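Local coordinates for protein aromatic-amino-acid aminotransferase (Burkholderia pseudomallei, PDB 4F4E) that probably transfers amino groups between aromatic amino acids such as tyrosine and 2-oxoglutarate, working as a homodimer with a covalently held pyridoxal phosphate, at residues V221-V224 against K225-L229; I283-S287 against K288-A292; P310-G313 against G314-A318; M337-R340 against I341-M344; S378-V381 against D382-R385. All coordinates share one frame; numbering follows the deposited sequence.

Contact 1: V221-V224 against K225-L229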
loop_
_atom_site.group_PDB
_atom_site.type_symbol
_atom_site.label_atom_id
_atom_site.label_comp_id
_atom_site.label_asym_id
_atom_site.label_seq_id
_atom_site.Cartn_x
_atom_site.Cartn_y
_atom_site.Cartn_z
ATOM N N VAL A 221 -11.349 17.156 -24.294
ATOM C CA VAL A 221 -12.166 17.697 -23.213
ATOM C C VAL A 221 -13.609 17.938 -23.709
ATOM O O VAL A 221 -14.545 17.567 -23.027
ATOM C CB VAL A 221 -11.572 19.017 -22.658
ATOM C CG1 VAL A 221 -12.490 19.675 -21.649
ATOM C CG2 VAL A 221 -10.195 18.733 -22.033
ATOM N N GLU A 222 -13.762 18.537 -24.897
ATOM C CA GLU A 222 -15.106 18.846 -25.423
ATOM C C GLU A 222 -15.941 17.575 -25.630
ATOM O O GLU A 222 -17.143 17.543 -25.282
ATOM C CB GLU A 222 -15.046 19.674 -26.713
ATOM C CG GLU A 222 -16.422 20.077 -27.253
ATOM C CD GLU A 222 -17.060 19.057 -28.231
ATOM O OE1 GLU A 222 -16.317 18.320 -28.926
ATOM O OE2 GLU A 222 -18.320 19.011 -28.329
ATOM N N VAL A 223 -15.322 16.516 -26.150
ATOM C CA VAL A 223 -16.037 15.239 -26.338
ATOM C C VAL A 223 -16.371 14.551 -25.027
ATOM O O VAL A 223 -17.489 14.100 -24.846
ATOM C CB VAL A 223 -15.291 14.269 -27.290
ATOM C CG1 VAL A 223 -16.068 12.975 -27.444
ATOM C CG2 VAL A 223 -15.130 14.935 -28.645
ATOM N N VAL A 224 -15.408 14.495 -24.096
ATOM C CA VAL A 224 -15.670 13.928 -22.773
ATOM C C VAL A 224 -16.842 14.667 -22.124
ATOM O O VAL A 224 -17.712 14.051 -21.529
ATOM C CB VAL A 224 -14.412 13.984 -21.887
ATOM C CG1 VAL A 224 -14.764 13.749 -20.404
ATOM C CG2 VAL A 224 -13.364 12.995 -22.355
ATOM N N LYS A 225 -16.852 15.986 -22.226
ATOM C CA LYS A 225 -17.946 16.764 -21.642
ATOM C C LYS A 225 -19.272 16.447 -22.333
ATOM O O LYS A 225 -20.253 16.091 -21.663
ATOM C CB LYS A 225 -17.657 18.273 -21.648
ATOM C CG LYS A 225 -18.730 19.081 -20.897
ATOM C CD LYS A 225 -18.161 20.259 -20.098
ATOM C CE LYS A 225 -19.225 21.042 -19.315
ATOM N NZ LYS A 225 -19.176 20.832 -17.848
ATOM N N ALA A 226 -19.302 16.569 -23.661
ATOM C CA ALA A 226 -20.517 16.344 -24.433
ATOM C C ALA A 226 -21.105 14.932 -24.245
ATOM O O ALA A 226 -22.358 14.769 -24.189
ATOM C CB ALA A 226 -20.305 16.666 -25.906
ATOM N N ARG A 227 -20.235 13.934 -24.116
ATOM C CA ARG A 227 -20.686 12.557 -23.999
ATOM C C ARG A 227 -20.760 12.027 -22.572
ATOM O O ARG A 227 -21.146 10.892 -22.340
ATOM C CB ARG A 227 -19.862 11.689 -24.914
ATOM C CG ARG A 227 -20.193 12.012 -26.374
ATOM C CD ARG A 227 -19.479 11.093 -27.314
ATOM N NE ARG A 227 -20.057 9.761 -27.263
ATOM C CZ ARG A 227 -21.231 9.420 -27.794
ATOM N NH1 ARG A 227 -21.998 10.296 -28.428
ATOM N NH2 ARG A 227 -21.632 8.166 -27.713
ATOM N N ARG A 228 -20.473 12.896 -21.599
ATOM C CA ARG A 228 -20.521 12.524 -20.179
ATOM C C ARG A 228 -19.656 11.300 -19.881
ATOM O O ARG A 228 -20.048 10.404 -19.150
ATOM C CB ARG A 228 -21.958 12.360 -19.715
ATOM C CG ARG A 228 -22.812 13.565 -20.130
ATOM C CD ARG A 228 -24.165 13.560 -19.456
ATOM N NE ARG A 228 -25.049 12.535 -20.030
ATOM C CZ ARG A 228 -25.437 11.403 -19.425
ATOM N NH1 ARG A 228 -25.033 11.080 -18.184
ATOM N NH2 ARG A 228 -26.242 10.568 -20.089
ATOM N N LEU A 229 -18.454 11.323 -20.442
ATOM C CA LEU A 229 -17.439 10.342 -20.127
ATOM C C LEU A 229 -16.751 10.756 -18.825
ATOM O O LEU A 229 -16.815 11.912 -18.414
ATOM C CB LEU A 229 -16.443 10.247 -21.270
ATOM C CG LEU A 229 -17.108 10.091 -22.650
ATOM C CD1 LEU A 229 -15.995 9.789 -23.636
ATOM C CD2 LEU A 229 -18.175 8.996 -22.694
HETATM O O HOH W 1 -18.247 14.147 -18.124
#

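Contact 2: I283-S287 against K288-A292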
loop_
_atom_site.group_PDB
_atom_site.type_symbol
_atom_site.label_atom_id
_atom_site.label_comp_id
_atom_site.label_asym_id
_atom_site.label_seq_id
_atom_site.Cartn_x
_atom_site.Cartn_y
_atom_site.Cartn_z
ATOM N N ILE A 283 -9.790 13.951 -6.945
ATOM C CA ILE A 283 -11.085 13.936 -7.614
ATOM C C ILE A 283 -11.713 15.344 -7.567
ATOM O O ILE A 283 -11.796 15.948 -6.509
ATOM C CB ILE A 283 -12.054 12.910 -6.964
ATOM C CG1 ILE A 283 -11.430 11.512 -6.902
ATOM C CG2 ILE A 283 -13.403 12.888 -7.701
ATOM C CD1 ILE A 283 -12.262 10.498 -6.081
ATOM N N ILE A 284 -12.150 15.858 -8.713
ATOM C CA ILE A 284 -12.820 17.156 -8.756
ATOM C C ILE A 284 -14.314 16.909 -8.616
ATOM O O ILE A 284 -14.901 16.130 -9.397
ATOM C CB ILE A 284 -12.459 17.925 -10.040
ATOM C CG1 ILE A 284 -10.966 18.216 -10.091
ATOM C CG2 ILE A 284 -13.319 19.209 -10.183
ATOM C CD1 ILE A 284 -10.436 18.890 -11.360
ATOM N N THR A 285 -14.932 17.552 -7.621
ATOM C CA THR A 285 -16.360 17.379 -7.389
ATOM C C THR A 285 -17.084 18.692 -7.640
ATOM O O THR A 285 -16.443 19.727 -7.859
ATOM C CB THR A 285 -16.621 16.902 -5.977
ATOM O OG1 THR A 285 -16.350 17.993 -5.079
ATOM C CG2 THR A 285 -15.711 15.627 -5.662
ATOM N N ASP A 286 -18.412 18.656 -7.605
ATOM C CA ASP A 286 -19.213 19.822 -7.981
ATOM C C ASP A 286 -19.361 20.806 -6.812
ATOM O O ASP A 286 -19.724 21.983 -7.023
ATOM C CB ASP A 286 -20.622 19.378 -8.390
ATOM C CG ASP A 286 -20.655 18.718 -9.754
ATOM O OD1 ASP A 286 -19.583 18.582 -10.382
ATOM O OD2 ASP A 286 -21.763 18.409 -10.237
ATOM N N SER A 287 -19.153 20.331 -5.590
ATOM C CA SER A 287 -19.395 21.145 -4.384
ATOM C C SER A 287 -18.636 20.665 -3.180
ATOM O O SER A 287 -18.135 19.534 -3.153
ATOM C CB SER A 287 -20.902 21.145 -4.054
ATOM O OG SER A 287 -21.382 19.877 -3.644
ATOM N N LYS A 288 -18.558 21.507 -2.166
ATOM C CA LYS A 288 -17.993 21.070 -0.873
ATOM C C LYS A 288 -18.707 19.861 -0.299
ATOM O O LYS A 288 -18.067 18.936 0.258
ATOM C CB LYS A 288 -18.067 22.170 0.169
ATOM C CG LYS A 288 -17.086 23.287 -0.046
ATOM C CD LYS A 288 -17.096 24.274 1.143
ATOM C CE LYS A 288 -16.268 25.507 0.788
ATOM N NZ LYS A 288 -16.161 26.599 1.809
ATOM N N ASP A 289 -20.035 19.869 -0.385
ATOM C CA ASP A 289 -20.813 18.746 0.144
ATOM C C ASP A 289 -20.489 17.486 -0.601
ATOM O O ASP A 289 -20.316 16.420 0.005
ATOM C CB ASP A 289 -22.311 18.982 0.046
ATOM C CG ASP A 289 -23.121 17.825 0.642
ATOM O OD1 ASP A 289 -23.042 17.628 1.860
ATOM O OD2 ASP A 289 -23.789 17.089 -0.107
ATOM N N GLU A 290 -20.393 17.602 -1.920
ATOM C CA GLU A 290 -20.108 16.442 -2.736
ATOM C C GLU A 290 -18.672 15.951 -2.425
ATOM O O GLU A 290 -18.436 14.750 -2.310
ATOM C CB GLU A 290 -20.312 16.775 -4.224
ATOM C CG GLU A 290 -20.110 15.601 -5.133
ATOM C CD GLU A 290 -20.575 15.881 -6.558
ATOM O OE1 GLU A 290 -19.752 16.275 -7.381
ATOM O OE2 GLU A 290 -21.765 15.709 -6.826
ATOM N N ALA A 291 -17.723 16.865 -2.273
ATOM C CA ALA A 291 -16.359 16.491 -1.840
ATOM C C ALA A 291 -16.359 15.677 -0.531
ATOM O O ALA A 291 -15.668 14.657 -0.389
ATOM C CB ALA A 291 -15.474 17.734 -1.707
ATOM N N ALA A 292 -17.152 16.113 0.434
ATOM C CA ALA A 292 -17.214 15.424 1.725
ATOM C C ALA A 292 -17.775 14.027 1.555
ATOM O O ALA A 292 -17.244 13.072 2.114
ATOM C CB ALA A 292 -18.091 16.221 2.701
#

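Contact 3: P310-G313 against G314-A318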
loop_
_atom_site.group_PDB
_atom_site.type_symbol
_atom_site.label_atom_id
_atom_site.label_comp_id
_atom_site.label_asym_id
_atom_site.label_seq_id
_atom_site.Cartn_x
_atom_site.Cartn_y
_atom_site.Cartn_z
ATOM N N PRO A 310 1.922 4.770 3.998
ATOM C CA PRO A 310 3.208 4.920 4.659
ATOM C C PRO A 310 3.641 6.359 4.746
ATOM O O PRO A 310 3.207 7.215 3.949
ATOM C CB PRO A 310 4.157 4.106 3.756
ATOM C CG PRO A 310 3.539 4.171 2.410
ATOM C CD PRO A 310 2.057 4.190 2.660
ATOM N N THR A 311 4.505 6.641 5.702
ATOM C CA THR A 311 4.838 8.004 6.069
ATOM C C THR A 311 6.048 8.545 5.320
ATOM O O THR A 311 6.008 9.678 4.815
ATOM C CB THR A 311 5.093 8.138 7.588
ATOM O OG1 THR A 311 3.894 7.815 8.293
ATOM C CG2 THR A 311 5.418 9.633 7.993
ATOM N N HIS A 312 7.121 7.757 5.247
ATOM C CA HIS A 312 8.393 8.309 4.881
ATOM C C HIS A 312 8.391 9.107 3.568
ATOM O O HIS A 312 8.797 10.292 3.543
ATOM C CB HIS A 312 9.448 7.225 4.826
ATOM C CG HIS A 312 10.841 7.796 4.703
ATOM N ND1 HIS A 312 11.403 8.491 5.700
ATOM C CD2 HIS A 312 11.731 7.816 3.634
ATOM C CE1 HIS A 312 12.653 8.910 5.310
ATOM N NE2 HIS A 312 12.850 8.509 4.042
ATOM N N GLY A 313 8.004 8.449 2.478
ATOM C CA GLY A 313 8.021 9.082 1.168
ATOM C C GLY A 313 7.183 10.354 1.090
ATOM O O GLY A 313 7.639 11.418 0.615
ATOM N N GLY A 314 5.928 10.238 1.471
ATOM C CA GLY A 314 5.055 11.411 1.505
ATOM C C GLY A 314 5.550 12.558 2.354
ATOM O O GLY A 314 5.430 13.706 1.965
ATOM N N ALA A 315 6.122 12.242 3.511
ATOM C CA ALA A 315 6.650 13.266 4.391
ATOM C C ALA A 315 7.811 14.026 3.742
ATOM O O ALA A 315 7.930 15.231 3.889
ATOM C CB ALA A 315 7.069 12.685 5.717
ATOM N N ILE A 316 8.673 13.279 3.055
ATOM C CA ILE A 316 9.775 13.859 2.311
ATOM C C ILE A 316 9.304 14.739 1.141
ATOM O O ILE A 316 9.773 15.866 0.991
ATOM C CB ILE A 316 10.746 12.766 1.865
ATOM C CG1 ILE A 316 11.396 12.123 3.101
ATOM C CG2 ILE A 316 11.794 13.278 0.914
ATOM C CD1 ILE A 316 12.270 12.976 4.024
ATOM N N VAL A 317 8.360 14.257 0.338
ATOM C CA VAL A 317 7.858 15.077 -0.753
ATOM C C VAL A 317 7.221 16.323 -0.152
ATOM O O VAL A 317 7.468 17.437 -0.650
ATOM C CB VAL A 317 6.866 14.323 -1.639
ATOM C CG1 VAL A 317 6.087 15.281 -2.614
ATOM C CG2 VAL A 317 7.555 13.204 -2.402
ATOM N N ALA A 318 6.381 16.176 0.882
ATOM C CA ALA A 318 5.741 17.347 1.511
ATOM C C ALA A 318 6.782 18.340 2.022
ATOM O O ALA A 318 6.638 19.581 1.835
ATOM C CB ALA A 318 4.820 16.924 2.671
HETATM O O HOH W 2 4.726 7.661 1.783
#

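Contact 4: M337-R340 against I341-M344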
loop_
_atom_site.group_PDB
_atom_site.type_symbol
_atom_site.label_atom_id
_atom_site.label_comp_id
_atom_site.label_asym_id
_atom_site.label_seq_id
_atom_site.Cartn_x
_atom_site.Cartn_y
_atom_site.Cartn_z
ATOM N N MET A 337 17.298 16.465 -15.446
ATOM C CA MET A 337 16.876 15.162 -15.934
ATOM C C MET A 337 16.050 15.273 -17.234
ATOM O O MET A 337 16.333 14.555 -18.218
ATOM C CB MET A 337 16.127 14.397 -14.840
ATOM C CG MET A 337 16.974 14.137 -13.613
ATOM S SD MET A 337 15.979 13.681 -12.193
ATOM C CE MET A 337 15.329 12.151 -12.683
ATOM N N ARG A 338 15.071 16.185 -17.248
ATOM C CA ARG A 338 14.339 16.513 -18.469
ATOM C C ARG A 338 15.312 16.829 -19.605
ATOM O O ARG A 338 15.204 16.298 -20.703
ATOM C CB ARG A 338 13.406 17.703 -18.248
ATOM C CG ARG A 338 12.603 18.111 -19.462
ATOM C CD ARG A 338 11.625 19.229 -19.128
ATOM N NE ARG A 338 12.261 20.454 -18.645
ATOM C CZ ARG A 338 12.194 20.932 -17.382
ATOM N NH1 ARG A 338 11.555 20.303 -16.363
ATOM N NH2 ARG A 338 12.759 22.094 -17.139
ATOM N N ASP A 339 16.257 17.711 -19.331
ATOM C CA ASP A 339 17.155 18.183 -20.383
ATOM C C ASP A 339 18.129 17.097 -20.834
ATOM O O ASP A 339 18.529 17.087 -22.008
ATOM C CB ASP A 339 17.916 19.407 -19.898
ATOM C CG ASP A 339 17.032 20.693 -19.821
ATOM O OD1 ASP A 339 15.912 20.798 -20.366
ATOM O OD2 ASP A 339 17.543 21.616 -19.223
ATOM N N ARG A 340 18.550 16.207 -19.930
ATOM C CA ARG A 340 19.476 15.134 -20.345
ATOM C C ARG A 340 18.774 14.192 -21.304
ATOM O O ARG A 340 19.342 13.803 -22.305
ATOM C CB ARG A 340 20.070 14.333 -19.192
ATOM C CG ARG A 340 21.264 13.520 -19.675
ATOM C CD ARG A 340 21.539 12.334 -18.796
ATOM N NE ARG A 340 20.483 11.341 -18.876
ATOM C CZ ARG A 340 20.408 10.304 -18.065
ATOM N NH1 ARG A 340 21.335 10.144 -17.104
ATOM N NH2 ARG A 340 19.422 9.438 -18.213
ATOM N N ILE A 341 17.520 13.859 -21.028
ATOM C CA ILE A 341 16.750 13.033 -21.949
ATOM C C ILE A 341 16.669 13.659 -23.330
ATOM O O ILE A 341 16.830 12.980 -24.330
ATOM C CB ILE A 341 15.332 12.702 -21.405
ATOM C CG1 ILE A 341 15.411 11.834 -20.141
ATOM C CG2 ILE A 341 14.482 12.036 -22.502
ATOM C CD1 ILE A 341 14.048 11.787 -19.390
ATOM N N ARG A 342 16.391 14.952 -23.381
ATOM C CA ARG A 342 16.318 15.687 -24.644
ATOM C C ARG A 342 17.664 15.644 -25.378
ATOM O O ARG A 342 17.702 15.540 -26.605
ATOM C CB ARG A 342 15.947 17.139 -24.375
ATOM C CG ARG A 342 14.525 17.383 -23.911
ATOM C CD ARG A 342 14.259 18.870 -23.743
ATOM N NE ARG A 342 12.868 19.175 -23.396
ATOM C CZ ARG A 342 12.401 20.409 -23.219
ATOM N NH1 ARG A 342 13.204 21.476 -23.332
ATOM N NH2 ARG A 342 11.121 20.598 -22.967
ATOM N N ALA A 343 18.748 15.754 -24.624
ATOM C CA ALA A 343 20.097 15.744 -25.226
ATOM C C ALA A 343 20.354 14.357 -25.868
ATOM O O ALA A 343 20.982 14.242 -26.951
ATOM C CB ALA A 343 21.154 16.007 -24.165
ATOM N N MET A 344 19.861 13.319 -25.205
ATOM C CA MET A 344 20.063 11.941 -25.694
ATOM C C MET A 344 19.203 11.709 -26.916
ATOM O O MET A 344 19.666 11.100 -27.898
ATOM C CB MET A 344 19.783 10.898 -24.600
ATOM C CG MET A 344 20.757 10.890 -23.439
ATOM S SD MET A 344 22.460 10.573 -23.938
ATOM C CE MET A 344 23.097 12.231 -24.129
#

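Contact 5: S378-V381 against D382-R385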
loop_
_atom_site.group_PDB
_atom_site.type_symbol
_atom_site.label_atom_id
_atom_site.label_comp_id
_atom_site.label_asym_id
_atom_site.label_seq_id
_atom_site.Cartn_x
_atom_site.Cartn_y
_atom_site.Cartn_z
ATOM N N SER A 378 10.491 -6.627 -34.579
ATOM C CA SER A 378 10.869 -7.650 -33.616
ATOM C C SER A 378 12.153 -8.353 -34.083
ATOM O O SER A 378 13.015 -8.705 -33.280
ATOM C CB SER A 378 9.727 -8.650 -33.409
ATOM O OG SER A 378 8.623 -8.003 -32.799
ATOM N N ALA A 379 12.272 -8.548 -35.379
ATOM C CA ALA A 379 13.469 -9.172 -35.970
ATOM C C ALA A 379 14.705 -8.308 -35.755
ATOM O O ALA A 379 15.769 -8.826 -35.430
ATOM C CB ALA A 379 13.267 -9.418 -37.440
ATOM N N GLN A 380 14.567 -7.000 -35.981
ATOM C CA GLN A 380 15.680 -6.074 -35.781
ATOM C C GLN A 380 16.062 -6.024 -34.281
ATOM O O GLN A 380 17.240 -5.964 -33.946
ATOM C CB GLN A 380 15.327 -4.697 -36.327
ATOM C CG GLN A 380 15.289 -4.680 -37.857
ATOM C CD GLN A 380 14.573 -3.489 -38.438
ATOM O OE1 GLN A 380 13.797 -2.812 -37.749
ATOM N NE2 GLN A 380 14.818 -3.217 -39.715
ATOM N N VAL A 381 15.062 -6.020 -33.397
ATOM C CA VAL A 381 15.317 -6.042 -31.936
ATOM C C VAL A 381 16.104 -7.315 -31.555
ATOM O O VAL A 381 17.054 -7.259 -30.761
ATOM C CB VAL A 381 14.006 -5.922 -31.149
ATOM C CG1 VAL A 381 14.210 -6.261 -29.674
ATOM C CG2 VAL A 381 13.411 -4.530 -31.362
ATOM N N ASP A 382 15.737 -8.458 -32.146
ATOM C CA ASP A 382 16.440 -9.712 -31.861
ATOM C C ASP A 382 17.921 -9.608 -32.336
ATOM O O ASP A 382 18.836 -10.030 -31.651
ATOM C CB ASP A 382 15.802 -10.901 -32.597
ATOM C CG ASP A 382 14.451 -11.314 -32.048
ATOM O OD1 ASP A 382 14.198 -11.165 -30.832
ATOM O OD2 ASP A 382 13.656 -11.842 -32.867
ATOM N N ARG A 383 18.148 -9.024 -33.503
ATOM C CA ARG A 383 19.513 -8.876 -34.025
ATOM C C ARG A 383 20.286 -7.934 -33.133
ATOM O O ARG A 383 21.447 -8.192 -32.829
ATOM C CB ARG A 383 19.566 -8.330 -35.458
ATOM C CG ARG A 383 19.158 -9.334 -36.529
ATOM C CD ARG A 383 19.781 -9.039 -37.885
ATOM N NE ARG A 383 19.408 -7.749 -38.477
ATOM C CZ ARG A 383 18.210 -7.461 -39.017
ATOM N NH1 ARG A 383 17.190 -8.335 -39.030
ATOM N NH2 ARG A 383 18.002 -6.263 -39.533
ATOM N N LEU A 384 19.651 -6.843 -32.719
ATOM C CA LEU A 384 20.323 -5.840 -31.888
ATOM C C LEU A 384 20.796 -6.500 -30.595
ATOM O O LEU A 384 21.846 -6.154 -30.069
ATOM C CB LEU A 384 19.372 -4.662 -31.631
ATOM C CG LEU A 384 19.818 -3.390 -30.931
ATOM C CD1 LEU A 384 20.867 -2.673 -31.808
ATOM C CD2 LEU A 384 18.608 -2.478 -30.625
ATOM N N ARG A 385 20.010 -7.451 -30.073
ATOM C CA ARG A 385 20.344 -8.142 -28.832
ATOM C C ARG A 385 21.493 -9.137 -29.059
ATOM O O ARG A 385 22.520 -9.105 -28.381
ATOM C CB ARG A 385 19.101 -8.840 -28.262
ATOM C CG ARG A 385 19.396 -9.716 -27.084
ATOM C CD ARG A 385 18.155 -10.419 -26.530
ATOM N NE ARG A 385 17.612 -11.358 -27.506
ATOM C CZ ARG A 385 16.501 -11.158 -28.207
ATOM N NH1 ARG A 385 15.788 -10.023 -28.073
ATOM N NH2 ARG A 385 16.106 -12.091 -29.068
#

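Contact 1: V221-V224 against K225-L229
V224 and L229 meet where this helix stops. CG1 of V224 packs against CB of L229 at 4.0 Å, and the V224 carbonyl takes the L229 amide on a lone pair, in the carbonyl plane, with O and N 3.0 Å apart. That bond skips one residue more than a helical one, because R228 has turned to a positive phi of 55°; with R228 N also bonded to K225 O, the ending is a Schellman motif. A water gives its shorter bond to L229 O, at 2.7 Å, and a weak one to V224 O. Just before it the bonding is regular: R227 N reaches V223 O at 2.8 Å. On that flank the side chains of V223 and R227 run side by side, CG1 of the valine 3.9 Å from CD of the arginine. CG1 of V223 stands anti to its own backbone N (chi1 180°), which lays it along the arginine's aliphatic part, while R227 NH2 is held by Y192 O. K225 NZ bonds to A257 O. Helix 214-227 is the crossover of a beta-alpha-beta unit between strands 197-201 and 230-235; V224 faces helix 249-256, and V223 faces helix 182-189.

Contact 2: I283-S287 against K288-A292
E290 reaches back from the first turn of its helix to D286. S287 caps that same turn by accepting from E290 N, while the E290 carboxylate takes the amide of D286, one residue before the cap. Three hydrogen bonds do the joining. OG of S287, the N-cap residue, accepts from E290 N at 3.0 Å; its chi1 of 67° sets the hydroxyl between the backbone N and the carbonyl carbon, which brings it within reach of that amide. The E290 side chain makes a separate bond: OE1 accepts from D286 N at 2.7 Å, with the N-H coming from above the carboxylate plane, 45° out of it. The glutamate gets there by an extended chain, CG anti to the backbone N. The third bond is the first regular one of the helix, A291 N to S287 O at 2.8 Å.

The van der Waals contacts gather round T285. Its CB touches CG of E290 at 3.8 Å, and its methyl CG2 lies 4.0 Å from CA of A291.

Charge works against one pair: D286 OD1 and E290 OE1 are 3.8 Å apart, the carboxylate planes turned 39° from each other. The D286 amide bonded to OE1, and N260 ND2 bonded to D286 OD1, probably ease this repulsion.

F25 of the second subunit packs on T285 and E290, so the cap lies at the dimer contact. It is the bend where strand 278-284, flanked in the sheet by strands 118-124 and 261-266, passes into helix 288-303; R117, just before strand 118-124, bonds to T285 O.

Contact 3: P310-G313 against G314-A318
I316 comes over one face of the H312 ring, one turn further along the helix. Start at its CB, which lies 3.6 Å from both H312 O and G313 O and so sits right on the backbone of the previous turn. From there CG1 is anti to the carbonyl carbon (chi1 -65°), and this carries it back toward the histidine: it is 3.2 Å from H312 O and stands over the imidazole, 4.2 Å from the ring centroid and 17° off the normal, a CH-pi contact displaced toward the rim of the ring. The closest ring atom to it is NE2, at 4.0 Å. The tip, CD1, ends 4.3 Å from H312 CE1. The ring is fixed from elsewhere, since NE2 is hydrogen-bonded to E76 OE2, and I316 in turn packs on E76 and R79 of helix 70-81.

Beneath these side chains the backbone shows how the helix begins. T311 O takes A315 N almost straight on, with a C=O...N angle of 175°, and G313 O takes V317 N. G314 N reaches P310 through a water: the water accepts from G314 N at 2.9 Å and donates to P310 O at 2.7 Å. Methyl CG2 of T311 meets CB of A315 at 4.1 Å.

H312 stacks on H312 of the second subunit, T311 OG1 bonds to G275 O of that subunit, and H312 N donates to E276 OE1 of that subunit. The first turn of helix 312-322, with a water standing between P310 O and G314 N, thus lies at the interface of the aminotransferase dimer, its histidine ring paired across the two chains.

Contact 4: M337-R340 against I341-M344
R338 and R342 lie side by side, pointing the same way off one flank of the helix. CG of R338 rests over one face of the R342 guanidinium, 4.1 Å from its NE, and CD of R338 is equally far from R342 NH2. The two guanidinium planes stand 65° apart and R338 NE is 4.5 Å from R342 NH2, so the like charges come near without a flat stack. Separate acceptors hold them: R342 NH2 has a salt bridge to E242 and a bond to G241 O. R342 is straight from CG to NE, whereas R338 bends at its third torsion (chi3 61°), and its NH1 goes to G239 O.

The close packing is on the inner side. CG1 of I341, anti to its own carbonyl carbon (chi1 -65°), comes within 3.5 Å of M337 O, and I341 N bonds to that same oxygen at 3.1 Å. M344 likewise lays CG 3.4 Å from R340 O, the acceptor of its own amide. M337 is covered by Y59 and L69, I341 by V400, and R340 NH1 is tied to T60 O.

The looser part is between D339 and R342: D339 OD1 stays 4.1 Å from R342 NH1, well out of the guanidinium plane, an attraction of charges with no N-H aimed at it. A343 is exposed too, although its methyl sits close on R340 O. This stretch of helix 324-354 is amphipathic: M337, I341 and M344 are buried, D339 and A343 exposed, and the arginines reach out to loop carbonyls.

Contact 5: S378-V381 against D382-R385
One face of the R383 guanidinium is covered by CA of Q380, 4.1 Å above the plane and displaced toward the rim. CG of Q380 also touches it, at 3.6 Å from NH2. The glutamine amide is turned 78° to the guanidinium, so the two flat groups do not stack; they are pulled to different acceptors and donors, R383 NH2 to V418 O and Q380 OE1 to T377 N. The R383 chain bends at its third torsion (chi3 -62°), and that folds the guanidinium back over the earlier turn.

R385 is held differently. D382 OD1 is at its edge, in the guanidinium plane, forming a salt bridge to NH2 at 2.8 Å with a weak bond from NH1; D382 O lies over the centre of one face. Seen from the aspartate, NH2 comes in 44° above the carboxylate plane. The other carboxylate oxygen, OD2, is 3.2 Å from S378 O, two acceptors side by side.

D382 and R385, three residues apart, thus form an i to i+3 salt bridge in the first turns of helix 378-388, which packs on helix 408-419 and strand 390-391. L384 N bonds to Q380 O at 2.8 Å and D382 N to S378 O at 3.0 Å.

V381 and L384 make the buried side, both against L376, and L384 also packs on A414 and V418 of helix 408-419 and on I390 of strand 390-391. CB of L384 sits 3.4 Å from Q380 O, while S378 OG bonds to S394 O.

Each contact joins neighbours in sequence, so the five follow in series along the chain, with none nested in or crossing another. Contact 1 ends helix 214-227 and leads into strand 230-235 of the large mixed sheet; contact 2 includes the end of another of its strands, 278-284, and turns into helix 288-303. The nearest atoms of these two contacts are about 8 Å apart. Contact 3 opens helix 312-322, the next helix along, and like contact 2 it touches the second subunit. Contact 4 lies midway along helix 324-354, which follows directly. Contact 5 starts helix 378-388, on the opposite side of the chain's centre from contacts 2 and 3.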